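Local coordinates for protein X-PRO dipeptidase (Streptococcus pyogenes M1 GAS, PDB 3O5V) that is the N-terminal domain of a probable manganese-dependent proline dipeptidase of the M24B family, which would cleave dipeptides ending in proline, at residues L105-N108 and K109-L113. Residues are numbered along the deposited sequence; the frame is centred on the assembly and turned at random.
Sequences LNVN and KFHGL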
ATOM      1  N   LEU A 105       7.533   5.824   5.934  1.00 26.62           N
ATOM      2  CA  LEU A 105       6.608   5.310   6.928  1.00 25.89           C
ATOM      3  C   LEU A 105       7.050   5.735   8.338  1.00 25.91           C
ATOM      4  O   LEU A 105       8.170   5.420   8.748  1.00 25.72           O
ATOM      5  CB  LEU A 105       6.619   3.786   6.814  1.00 26.20           C
ATOM      6  CG  LEU A 105       5.533   2.924   7.433  1.00 25.38           C
ATOM      7  CD1 LEU A 105       4.191   3.197   6.780  1.00 26.07           C
ATOM      8  CD2 LEU A 105       5.956   1.477   7.216  1.00 25.76           C
ATOM      9  N   ASN A 106       6.188   6.436   9.071  1.00 25.67           N
ATOM     10  CA  ASN A 106       6.525   6.800  10.447  1.00 26.16           C
ATOM     11  C   ASN A 106       6.319   5.607  11.397  1.00 26.64           C
ATOM     12  O   ASN A 106       5.712   4.596  11.019  1.00 25.92           O
ATOM     13  CB  ASN A 106       5.845   8.120  10.897  1.00 26.47           C
ATOM     14  CG  ASN A 106       4.318   8.006  11.080  1.00 27.07           C
ATOM     15  OD1 ASN A 106       3.549   8.884  10.651  1.00 30.56           O
ATOM     16  ND2 ASN A 106       3.888   6.973  11.753  1.00 25.47           N
ATOM     17  N   VAL A 107       6.859   5.702  12.608  1.00 26.98           N
ATOM     18  CA  VAL A 107       6.807   4.572  13.541  1.00 28.05           C
ATOM     19  C   VAL A 107       5.371   4.209  13.949  1.00 28.08           C
ATOM     20  O   VAL A 107       5.042   3.025  14.082  1.00 28.68           O
ATOM     21  CB  VAL A 107       7.709   4.834  14.780  1.00 27.87           C
ATOM     22  CG1 VAL A 107       7.606   3.699  15.786  1.00 29.47           C
ATOM     23  CG2 VAL A 107       9.147   4.980  14.327  1.00 28.05           C
ATOM     24  N   ASN A 108       4.518   5.211  14.127  1.00 28.40           N
ATOM     25  CA  ASN A 108       3.112   4.943  14.466  1.00 29.38           C
ATOM     26  C   ASN A 108       2.390   4.145  13.373  1.00 29.04           C
ATOM     27  O   ASN A 108       1.678   3.188  13.683  1.00 29.20           O
ATOM     28  CB  ASN A 108       2.345   6.227  14.808  1.00 29.46           C
ATOM     29  CG  ASN A 108       2.385   6.565  16.302  1.00 32.68           C
ATOM     30  OD1 ASN A 108       2.703   5.720  17.148  1.00 34.87           O
ATOM     31  ND2 ASN A 108       2.059   7.807  16.627  1.00 35.00           N
ATOM     32  N   LYS A 109       2.601   4.522  12.105  1.00 28.34           N
ATOM     33  CA  LYS A 109       2.017   3.789  10.966  1.00 27.96           C
ATOM     34  C   LYS A 109       2.566   2.363  10.878  1.00 28.13           C
ATOM     35  O   LYS A 109       1.809   1.415  10.616  1.00 28.27           O
ATOM     36  CB  LYS A 109       2.264   4.521   9.638  1.00 27.56           C
ATOM     37  CG  LYS A 109       1.472   5.788   9.447  1.00 28.86           C
ATOM     38  CD  LYS A 109       1.688   6.359   8.043  1.00 27.84           C
ATOM     39  CE  LYS A 109       1.031   7.722   7.912  1.00 30.43           C
ATOM     40  NZ  LYS A 109       1.295   8.286   6.566  1.00 31.44           N
ATOM     41  N   PHE A 110       3.878   2.218  11.089  1.00 28.09           N
ATOM     42  CA  PHE A 110       4.562   0.927  11.110  1.00 29.09           C
ATOM     43  C   PHE A 110       3.965  -0.000  12.161  1.00 29.51           C
ATOM     44  O   PHE A 110       3.629  -1.154  11.863  1.00 29.33           O
ATOM     45  CB  PHE A 110       6.061   1.143  11.360  1.00 29.29           C
ATOM     46  CG  PHE A 110       6.887  -0.118  11.412  1.00 31.55           C
ATOM     47  CD1 PHE A 110       6.829  -1.072  10.390  1.00 34.54           C
ATOM     48  CD2 PHE A 110       7.779  -0.324  12.468  1.00 34.11           C
ATOM     49  CE1 PHE A 110       7.623  -2.230  10.441  1.00 35.43           C
ATOM     50  CE2 PHE A 110       8.581  -1.470  12.523  1.00 35.88           C
ATOM     51  CZ  PHE A 110       8.498  -2.431  11.507  1.00 35.82           C
ATOM     52  N   HIS A 111       3.798   0.519  13.377  1.00 29.64           N
ATOM     53  CA  HIS A 111       3.134  -0.237  14.442  1.00 29.93           C
ATOM     54  C   HIS A 111       1.657  -0.542  14.140  1.00 29.59           C
ATOM     55  O   HIS A 111       1.183  -1.649  14.398  1.00 29.90           O
ATOM     56  CB  HIS A 111       3.298   0.481  15.786  1.00 30.49           C
ATOM     57  CG  HIS A 111       4.690   0.418  16.335  1.00 31.59           C
ATOM     58  ND1 HIS A 111       5.139   1.270  17.321  1.00 33.60           N
ATOM     59  CD2 HIS A 111       5.737  -0.389  16.028  1.00 33.66           C
ATOM     60  CE1 HIS A 111       6.395   0.977  17.612  1.00 34.12           C
ATOM     61  NE2 HIS A 111       6.786  -0.019  16.837  1.00 34.50           N
ATOM     62  N   GLY A 112       0.944   0.426  13.569  1.00 29.30           N
ATOM     63  CA  GLY A 112      -0.413   0.199  13.072  1.00 28.91           C
ATOM     64  C   GLY A 112      -0.487  -0.990  12.124  1.00 29.07           C
ATOM     65  O   GLY A 112      -1.336  -1.874  12.284  1.00 28.96           O
ATOM     66  N   LEU A 113       0.414  -1.029  11.143  1.00 28.65           N
ATOM     67  CA  LEU A 113       0.402  -2.096  10.153  1.00 29.15           C
ATOM     68  C   LEU A 113       0.714  -3.448  10.782  1.00 30.02           C
ATOM     69  O   LEU A 113       0.188  -4.474  10.344  1.00 29.79           O
ATOM     70  CB  LEU A 113       1.391  -1.812   9.025  1.00 28.16           C
ATOM     71  CG  LEU A 113       0.987  -0.706   8.038  1.00 27.84           C
ATOM     72  CD1 LEU A 113       2.168  -0.432   7.153  1.00 25.63           C
ATOM     73  CD2 LEU A 113      -0.224  -1.081   7.179  1.00 25.01           C
TER
HETATM   74  O   HOH W   1       4.490   8.282   7.207  1.00 29.49           O
HETATM   75  O   HOH W   2       3.144   3.103  18.220  1.00 42.11           O
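Phe110 N donates to Asn106 O (3.0 Å), His111 N to Val107 O (2.9 Å) and Gly112 N to Asn108 O (2.9 Å), the i to i+4 ladder that starts helix 107-114. Asn106 is the N-cap residue, and its carbonyl accepts the first of these bonds.

The apolar contact on the side facing strand 44-48 is made by Leu105, just ahead of the cap. A chi1 of -164° puts CG opposite the backbone N and swings the branch over the first turn, where CD1 rests 3.7 Å from Lys109 CB and also meets Leu113 CD1, while CD2 lies obliquely by the Phe110 ring and 4.2 Å from Phe110 CB. Leu105 (N') and Phe110 (N4) thus form a hydrophobic staple across the N-cap. At the exposed side, Val107 and His111 run side by side, and Val107 CG1 sits over the imidazole face in a CH-pi contact, 3.9 Å from the His111 ring centroid.

Two waters add polar links. One, in the plane of the imidazole at its edge, joins Asn108 OD1 to His111 ND1; the other accepts from Asn106 N and, weakly, from NZ at the end of the extended Lys109 chain.

Helix 107-114 is the crossover of the beta-alpha-beta unit between parallel strands 97-100 and 120-123. Leu105 and Leu113 both pack on Phe44 of strand 44-48, while Phe110 meets Phe121 of strand 120-123 edge-to-face.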